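Local coordinates for protein endopolygalacturonase (Chondrostereum purpureum, PDB 1KCC) that probably hydrolyses the alpha-1,4 linkages between galacturonosyl units of polygalacturonate, cutting within the chain as a family 28 glycoside hydrolase, at residues P118-S123 against N151-D156; D174-N179 against H195-G200. All coordinates share one frame; numbering follows the deposited sequence.

Contact 1: P118-S123 against N151-D156. With GTR (beta-D-galactopyranuronic acid), chain B.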
ATOM      1  N   PRO A 118      -8.538   9.613   7.092  1.00  5.70           N
ATOM      2  CA  PRO A 118      -9.238   9.012   8.244  1.00  6.02           C
ATOM      3  C   PRO A 118      -8.753   7.593   8.537  1.00  5.54           C
ATOM      4  O   PRO A 118      -8.600   7.255   9.721  1.00  6.20           O
ATOM      5  CB  PRO A 118     -10.707   9.041   7.813  1.00  6.53           C
ATOM      6  CG  PRO A 118     -10.771  10.291   6.920  1.00  7.01           C
ATOM      7  CD  PRO A 118      -9.511  10.195   6.091  1.00  6.18           C
ATOM      8  N   ALA A 119      -8.530   6.804   7.496  1.00  5.53           N
ATOM      9  CA  ALA A 119      -7.975   5.436   7.645  1.00  5.79           C
ATOM     10  C   ALA A 119      -7.223   5.157   6.349  1.00  5.33           C
ATOM     11  O   ALA A 119      -6.259   5.905   6.043  1.00  5.67           O
ATOM     12  CB  ALA A 119      -9.038   4.436   8.017  1.00  6.79           C
ATOM     13  N   GLN A 120      -7.594   4.143   5.600  1.00  5.39           N
ATOM     14  CA  GLN A 120      -6.757   3.773   4.443  1.00  5.54           C
ATOM     15  C   GLN A 120      -6.728   4.956   3.454  1.00  5.46           C
ATOM     16  O   GLN A 120      -7.778   5.558   3.137  1.00  5.81           O
ATOM     17  CB  GLN A 120      -7.312   2.533   3.749  1.00  6.05           C
ATOM     18  CG  GLN A 120      -7.235   1.263   4.615  1.00  6.23           C
ATOM     19  CD  GLN A 120      -8.420   1.066   5.544  1.00  6.63           C
ATOM     20  OE1 GLN A 120      -9.194   1.967   5.847  1.00  7.00           O
ATOM     21  NE2 GLN A 120      -8.539  -0.156   6.144  1.00  8.93           N
ATOM     22  N   ALA A 121      -5.538   5.263   2.941  1.00  5.54           N
ATOM     23  CA  ALA A 121      -5.356   6.521   2.191  1.00  5.52           C
ATOM     24  C   ALA A 121      -5.694   6.403   0.722  1.00  5.75           C
ATOM     25  O   ALA A 121      -6.694   7.030   0.281  1.00  7.21           O
ATOM     26  CB  ALA A 121      -3.934   7.031   2.413  1.00  6.17           C
ATOM     27  N   ILE A 122      -4.958   5.606  -0.048  1.00  5.83           N
ATOM     28  CA  ILE A 122      -5.135   5.563  -1.493  1.00  6.05           C
ATOM     29  C   ILE A 122      -5.436   4.120  -1.933  1.00  6.10           C
ATOM     30  O   ILE A 122      -4.603   3.229  -1.758  1.00  6.91           O
ATOM     31  CB  ILE A 122      -3.905   6.090  -2.257  1.00  6.24           C
ATOM     32  CG1 ILE A 122      -3.574   7.519  -1.795  1.00  7.35           C
ATOM     33  CG2 ILE A 122      -4.113   6.044  -3.755  1.00  8.08           C
ATOM     34  CD1 ILE A 122      -2.323   8.116  -2.411  1.00  8.22           C
ATOM     35  N   SER A 123      -6.617   3.918  -2.505  1.00  6.35           N
ATOM     36  CA  SER A 123      -7.009   2.650  -3.119  1.00  6.13           C
ATOM     37  C   SER A 123      -6.781   2.758  -4.624  1.00  6.03           C
ATOM     38  O   SER A 123      -7.226   3.688  -5.255  1.00  6.89           O
ATOM     39  CB  SER A 123      -8.450   2.386  -2.800  1.00  7.47           C
ATOM     40  OG  SER A 123      -8.924   1.228  -3.474  1.00  8.73           O
ATOM     41  N   ASN A 151      -4.982   1.659  10.806  1.00  5.91           N
ATOM     42  CA  ASN A 151      -5.457   1.225   9.483  1.00  6.22           C
ATOM     43  C   ASN A 151      -5.248   2.332   8.425  1.00  5.50           C
ATOM     44  O   ASN A 151      -5.988   2.403   7.443  1.00  6.24           O
ATOM     45  CB  ASN A 151      -6.923   0.776   9.476  1.00  6.70           C
ATOM     46  CG  ASN A 151      -7.130  -0.433  10.367  1.00  6.92           C
ATOM     47  OD1 ASN A 151      -7.899  -0.360  11.340  1.00  8.13           O
ATOM     48  ND2 ASN A 151      -6.478  -1.556  10.071  1.00  8.57           N
ATOM     49  N   THR A 152      -4.166   3.094   8.607  1.00  5.65           N
ATOM     50  CA  THR A 152      -3.845   4.215   7.687  1.00  5.51           C
ATOM     51  C   THR A 152      -2.928   3.772   6.544  1.00  5.60           C
ATOM     52  O   THR A 152      -1.928   4.417   6.247  1.00  6.21           O
ATOM     53  CB  THR A 152      -3.256   5.369   8.498  1.00  5.80           C
ATOM     54  OG1 THR A 152      -2.302   4.787   9.420  1.00  6.16           O
ATOM     55  CG2 THR A 152      -4.341   6.133   9.262  1.00  6.34           C
ATOM     56  N   ASP A 153      -3.352   2.690   5.861  1.00  5.46           N
ATOM     57  CA  ASP A 153      -2.528   2.158   4.775  1.00  5.73           C
ATOM     58  C   ASP A 153      -2.192   3.260   3.762  1.00  5.37           C
ATOM     59  O   ASP A 153      -3.029   4.066   3.401  1.00  5.78           O
ATOM     60  CB  ASP A 153      -3.317   1.100   3.987  1.00  6.25           C
ATOM     61  CG  ASP A 153      -3.825  -0.088   4.757  1.00  5.68           C
ATOM     62  OD1 ASP A 153      -3.994   0.015   5.986  1.00  7.64           O
ATOM     63  OD2 ASP A 153      -4.086  -1.138   4.120  1.00  7.10           O
ATOM     64  N   GLY A 154      -0.952   3.232   3.246  1.00  5.66           N
ATOM     65  CA  GLY A 154      -0.600   4.205   2.230  1.00  5.86           C
ATOM     66  C   GLY A 154      -1.302   3.940   0.908  1.00  5.37           C
ATOM     67  O   GLY A 154      -2.077   4.762   0.406  1.00  6.42           O
ATOM     68  N   PHE A 155      -1.021   2.747   0.350  1.00  5.68           N
ATOM     69  CA  PHE A 155      -1.550   2.318  -0.924  1.00  5.70           C
ATOM     70  C   PHE A 155      -2.113   0.901  -0.784  1.00  5.68           C
ATOM     71  O   PHE A 155      -1.378   0.016  -0.367  1.00  6.72           O
ATOM     72  CB  PHE A 155      -0.469   2.261  -2.014  1.00  6.69           C
ATOM     73  CG  PHE A 155       0.260   3.565  -2.186  1.00  6.31           C
ATOM     74  CD1 PHE A 155      -0.238   4.528  -3.094  1.00  7.85           C
ATOM     75  CD2 PHE A 155       1.418   3.859  -1.497  1.00  7.61           C
ATOM     76  CE1 PHE A 155       0.456   5.733  -3.243  1.00  8.99           C
ATOM     77  CE2 PHE A 155       2.076   5.051  -1.638  1.00  8.47           C
ATOM     78  CZ  PHE A 155       1.600   6.021  -2.516  1.00  9.11           C
ATOM     79  N   ASP A 156      -3.397   0.737  -1.109  1.00  5.86           N
ATOM     80  CA  ASP A 156      -4.010  -0.595  -1.185  1.00  5.60           C
ATOM     81  C   ASP A 156      -4.253  -0.902  -2.641  1.00  5.51           C
ATOM     82  O   ASP A 156      -4.984  -0.140  -3.334  1.00  6.86           O
ATOM     83  CB  ASP A 156      -5.320  -0.585  -0.410  1.00  6.21           C
ATOM     84  CG  ASP A 156      -5.126  -0.443   1.078  1.00  6.41           C
ATOM     85  OD1 ASP A 156      -4.155  -1.102   1.589  1.00  6.85           O
ATOM     86  OD2 ASP A 156      -5.916   0.208   1.756  1.00  7.89           O
TER
HETATM   87  C1  GTR B1001      -3.207  -4.467  13.000  1.00 11.38           C
HETATM   88  C2  GTR B1001      -4.548  -3.968  12.487  1.00 10.80           C
HETATM   89  C3  GTR B1001      -5.114  -4.927  11.568  1.00 10.12           C
HETATM   90  C4  GTR B1001      -4.166  -5.219  10.365  1.00 10.35           C
HETATM   91  C5  GTR B1001      -2.823  -5.635  10.996  1.00 10.77           C
HETATM   92  C6  GTR B1001      -1.773  -5.836   9.922  1.00 10.62           C
HETATM   93  O1  GTR B1001      -2.626  -3.548  13.876  1.00 12.35           O
HETATM   94  O2  GTR B1001      -5.421  -3.750  13.614  1.00 12.10           O
HETATM   95  O3  GTR B1001      -6.397  -4.393  11.030  1.00 11.47           O
HETATM   96  O4  GTR B1001      -4.044  -4.049   9.542  1.00 11.72           O
HETATM   97  O5  GTR B1001      -2.319  -4.628  11.902  1.00 11.18           O
HETATM   98  O6A GTR B1001      -0.792  -5.074   9.785  1.00 11.74           O
HETATM   99  O6B GTR B1001      -1.957  -6.829   9.208  1.00 11.37           O
HETATM  100  O   HOH W   1      -6.698  -2.203   4.608  1.00 17.52           O
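The carbonyl oxygen of I122 accepts a hydrogen bond from D156 N at 2.8 Å, nearly straight (166° at the hydrogen), and a weaker CA-H...O contact from F155 CA. This joins neighbouring parallel strands in consecutive turns of the right-handed beta-helix typical of family 28. A121 N to D153 O, 2.8 Å, and the more bent bond from I122 N to G154 O carry the pairing back into the loops before the strands. On one face, I122 CD1 lies 3.8 Å from CE1 of the F155 ring, their side chains running the same way into the packing around I136, I164 and V169.

Q120 lies along the other side. Its chi1, with CG beside the backbone N, puts CG over the D153 carboxylate, 3.7 Å from D153 CG, and within 3.3 Å of D156 OD2. A bend at chi2 (86°) then turns the amide back alongside that of N151, the planes 15° apart. A water accepts from Q120 NE2 and donates to D153 OD2. N151 belongs to the Asn-Thr-Asp sequence characteristic of the family and reaches beyond the contact: T90 N binds its OD1, while its ND2 donates to O3 of the bound galacturonate at 3.0 Å.

Contact 2: D174-N179 against H195-G200; sequences DCIAIN and HGISIG. With GTR (beta-D-galactopyranuronic acid), chain B.
S198 OG donates to D174 OD1 at 2.7 Å, a short side-chain bond bridging the two segments. The hydroxyl does not approach in the plane of the carboxylate but from above it, 59° out, with S198 CB also lying close to the group. The carboxylate is charge-paired on both oxygens, OD1 with R226 and OD2 with K228, two residues that bind galacturonate. Gripped in this way D174 is held against rotation, and it may in turn help to position both basic side chains.

The ligand contact comes from H195, the predicted active-site residue. The ring of H195 extends past D174 to the sugar. There ND1 donates to galacturonate carboxylate oxygen O6A at 2.7 Å, nearly straight (164°), with O6A at the ring edge.

Backbone bonds fix the register. C175 N reaches G196 O at 2.8 Å, S198 N reaches I176 O, and I178 N and G200 N then bond S198 O and I178 O in alternation. The last is markedly skewed, G200 N standing 43° out of the I178 carbonyl plane. G196 and G200 both have positive phi, with backbone angles suited to glycine. Strands 176-179 and 197-200 belong to adjacent coils of the right-handed beta-helix and run nearly parallel.

Apolar contacts fill the face that carries the isoleucines. CG2 of I176 meets CG2 of I197 at 3.7 Å, the two side chains crossing, and F186 packs against both. Nearby, a disulfide ties C175 to C191. I178 and I199 approach more loosely, CB to CG1 4.3 Å, with I184, V208 and V211 around I178.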
ATOM      1  N   ASP A 174       0.146  -0.838   6.862  1.00  6.14           N
ATOM      2  CA  ASP A 174       0.971  -1.176   5.706  1.00  6.00           C
ATOM      3  C   ASP A 174       1.311   0.068   4.899  1.00  5.85           C
ATOM      4  O   ASP A 174       0.430   0.889   4.589  1.00  6.39           O
ATOM      5  CB  ASP A 174       0.250  -2.207   4.817  1.00  6.54           C
ATOM      6  CG  ASP A 174       0.221  -3.583   5.492  1.00  7.10           C
ATOM      7  OD1 ASP A 174       1.261  -3.971   6.073  1.00  8.31           O
ATOM      8  OD2 ASP A 174      -0.809  -4.281   5.332  1.00  8.38           O
ATOM      9  N   CYS A 175       2.550   0.192   4.503  1.00  6.14           N
ATOM     10  CA  CYS A 175       2.924   1.247   3.571  1.00  7.06           C
ATOM     11  C   CYS A 175       2.221   1.047   2.224  1.00  6.46           C
ATOM     12  O   CYS A 175       1.661   1.963   1.626  1.00  7.24           O
ATOM     13  CB  CYS A 175       4.457   1.228   3.503  1.00 10.96           C
ATOM     14  SG  CYS A 175       5.195   2.453   2.465  1.00 10.47           S
ATOM     15  N   ILE A 176       2.292  -0.216   1.761  1.00  6.09           N
ATOM     16  CA  ILE A 176       1.536  -0.719   0.634  1.00  5.84           C
ATOM     17  C   ILE A 176       1.017  -2.082   1.068  1.00  5.41           C
ATOM     18  O   ILE A 176       1.739  -2.836   1.755  1.00  5.92           O
ATOM     19  CB  ILE A 176       2.359  -0.821  -0.645  1.00  5.89           C
ATOM     20  CG1 ILE A 176       1.511  -1.369  -1.803  1.00  6.63           C
ATOM     21  CG2 ILE A 176       3.674  -1.597  -0.456  1.00  7.01           C
ATOM     22  CD1 ILE A 176       2.127  -1.220  -3.192  1.00  8.10           C
ATOM     23  N   ALA A 177      -0.216  -2.377   0.653  1.00  5.55           N
ATOM     24  CA  ALA A 177      -0.752  -3.749   0.729  1.00  5.83           C
ATOM     25  C   ALA A 177      -1.204  -4.105  -0.681  1.00  5.23           C
ATOM     26  O   ALA A 177      -2.107  -3.462  -1.246  1.00  6.28           O
ATOM     27  CB  ALA A 177      -1.918  -3.829   1.703  1.00  6.85           C
ATOM     28  N   ILE A 178      -0.567  -5.123  -1.259  1.00  5.62           N
ATOM     29  CA  ILE A 178      -0.920  -5.607  -2.597  1.00  5.82           C
ATOM     30  C   ILE A 178      -1.857  -6.784  -2.360  1.00  6.20           C
ATOM     31  O   ILE A 178      -1.420  -7.853  -1.896  1.00  6.70           O
ATOM     32  CB  ILE A 178       0.331  -6.033  -3.391  1.00  6.74           C
ATOM     33  CG1 ILE A 178       1.275  -4.841  -3.536  1.00  8.08           C
ATOM     34  CG2 ILE A 178      -0.124  -6.629  -4.700  1.00  9.82           C
ATOM     35  CD1 ILE A 178       2.654  -5.218  -4.089  1.00  8.91           C
ATOM     36  N   ASN A 179      -3.136  -6.583  -2.688  1.00  6.36           N
ATOM     37  CA  ASN A 179      -4.159  -7.563  -2.368  1.00  6.63           C
ATOM     38  C   ASN A 179      -4.597  -8.440  -3.535  1.00  6.16           C
ATOM     39  O   ASN A 179      -5.145  -9.515  -3.306  1.00  7.24           O
ATOM     40  CB  ASN A 179      -5.365  -6.823  -1.787  1.00  8.44           C
ATOM     41  CG  ASN A 179      -5.075  -6.157  -0.460  1.00 12.17           C
ATOM     42  OD1 ASN A 179      -5.380  -4.941  -0.263  1.00 16.87           O
ATOM     43  ND2 ASN A 179      -4.518  -6.932   0.402  1.00 17.74           N
ATOM     44  N   HIS A 195       3.492  -0.612   9.108  1.00  6.44           N
ATOM     45  CA  HIS A 195       3.608  -2.053   9.213  1.00  7.07           C
ATOM     46  C   HIS A 195       4.404  -2.648   8.050  1.00  7.44           C
ATOM     47  O   HIS A 195       4.402  -3.885   7.928  1.00  9.05           O
ATOM     48  CB  HIS A 195       2.239  -2.724   9.344  1.00  7.55           C
ATOM     49  CG  HIS A 195       1.496  -2.347  10.619  1.00  7.28           C
ATOM     50  ND1 HIS A 195       0.280  -2.907  10.961  1.00  8.83           N
ATOM     51  CD2 HIS A 195       1.793  -1.482  11.605  1.00  8.11           C
ATOM     52  CE1 HIS A 195      -0.134  -2.385  12.092  1.00  9.18           C
ATOM     53  NE2 HIS A 195       0.764  -1.503  12.507  1.00  9.19           N
ATOM     54  N   GLY A 196       5.098  -1.836   7.298  1.00  7.26           N
ATOM     55  CA  GLY A 196       6.033  -2.362   6.271  1.00  7.93           C
ATOM     56  C   GLY A 196       5.373  -2.550   4.928  1.00  6.37           C
ATOM     57  O   GLY A 196       4.291  -2.042   4.615  1.00  8.04           O
ATOM     58  N   ILE A 197       6.092  -3.291   4.083  1.00  5.95           N
ATOM     59  CA  ILE A 197       5.677  -3.500   2.679  1.00  5.60           C
ATOM     60  C   ILE A 197       5.039  -4.875   2.566  1.00  5.48           C
ATOM     61  O   ILE A 197       5.717  -5.883   2.807  1.00  6.20           O
ATOM     62  CB  ILE A 197       6.892  -3.396   1.751  1.00  5.81           C
ATOM     63  CG1 ILE A 197       7.501  -1.977   1.800  1.00  7.17           C
ATOM     64  CG2 ILE A 197       6.524  -3.796   0.323  1.00  6.38           C
ATOM     65  CD1 ILE A 197       8.863  -1.912   1.079  1.00  7.76           C
ATOM     66  N   SER A 198       3.728  -4.905   2.271  1.00  5.43           N
ATOM     67  CA  SER A 198       2.979  -6.160   2.353  1.00  5.67           C
ATOM     68  C   SER A 198       2.367  -6.577   1.022  1.00  5.31           C
ATOM     69  O   SER A 198       1.844  -5.778   0.242  1.00  5.95           O
ATOM     70  CB  SER A 198       1.849  -6.034   3.368  1.00  6.50           C
ATOM     71  OG  SER A 198       2.390  -5.973   4.661  1.00  7.72           O
ATOM     72  N   ILE A 199       2.354  -7.920   0.877  1.00  5.79           N
ATOM     73  CA  ILE A 199       1.429  -8.585  -0.021  1.00  5.88           C
ATOM     74  C   ILE A 199       0.386  -9.254   0.845  1.00  5.97           C
ATOM     75  O   ILE A 199       0.739 -10.019   1.772  1.00  6.70           O
ATOM     76  CB  ILE A 199       2.164  -9.607  -0.936  1.00  6.75           C
ATOM     77  CG1 ILE A 199       3.114  -8.862  -1.862  1.00  7.35           C
ATOM     78  CG2 ILE A 199       1.127 -10.483  -1.641  1.00  7.76           C
ATOM     79  CD1 ILE A 199       4.082  -9.783  -2.594  1.00  9.38           C
ATOM     80  N   GLY A 200      -0.886  -8.914   0.604  1.00  6.57           N
ATOM     81  CA  GLY A 200      -2.004  -9.433   1.377  1.00  6.99           C
ATOM     82  C   GLY A 200      -2.492  -8.442   2.454  1.00  7.24           C
ATOM     83  O   GLY A 200      -2.070  -7.300   2.511  1.00  8.87           O
TER
HETATM   84  C1  GTR B1001      -3.207  -4.467  13.000  1.00 11.38           C
HETATM   85  C2  GTR B1001      -4.548  -3.968  12.487  1.00 10.80           C
HETATM   86  C3  GTR B1001      -5.114  -4.927  11.568  1.00 10.12           C
HETATM   87  C4  GTR B1001      -4.166  -5.219  10.365  1.00 10.35           C
HETATM   88  C5  GTR B1001      -2.823  -5.635  10.996  1.00 10.77           C
HETATM   89  C6  GTR B1001      -1.773  -5.836   9.922  1.00 10.62           C
HETATM   90  O1  GTR B1001      -2.626  -3.548  13.876  1.00 12.35           O
HETATM   91  O2  GTR B1001      -5.421  -3.750  13.614  1.00 12.10           O
HETATM   92  O3  GTR B1001      -6.397  -4.393  11.030  1.00 11.47           O
HETATM   93  O4  GTR B1001      -4.044  -4.049   9.542  1.00 11.72           O
HETATM   94  O5  GTR B1001      -2.319  -4.628  11.902  1.00 11.18           O
HETATM   95  O6A GTR B1001      -0.792  -5.074   9.785  1.00 11.74           O
HETATM   96  O6B GTR B1001      -1.957  -6.829   9.208  1.00 11.37           O

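From the N terminus, past the earlier strands, 118-123 comes first of the four segments; a coil containing strand 130-139 leads on to 151-156, where contact 1 closes a loop with 27 residues between its segments. Contact 2 follows in series: the chain leaves 174-179, passes through strands 184-187 and 190-192, and closes a shorter loop of 15 residues at 195-200. The two loops neither nest nor cross. They abut because strands 155-158 and 176-179 are neighbours in one parallel sheet, where F155 O and A177 N lie 2.8 Å apart, probably hydrogen-bonded. Four successive strands are thus joined, and the loops leading into strands 155-158 and 197-202 bring N151 and H195 to the same galacturonate.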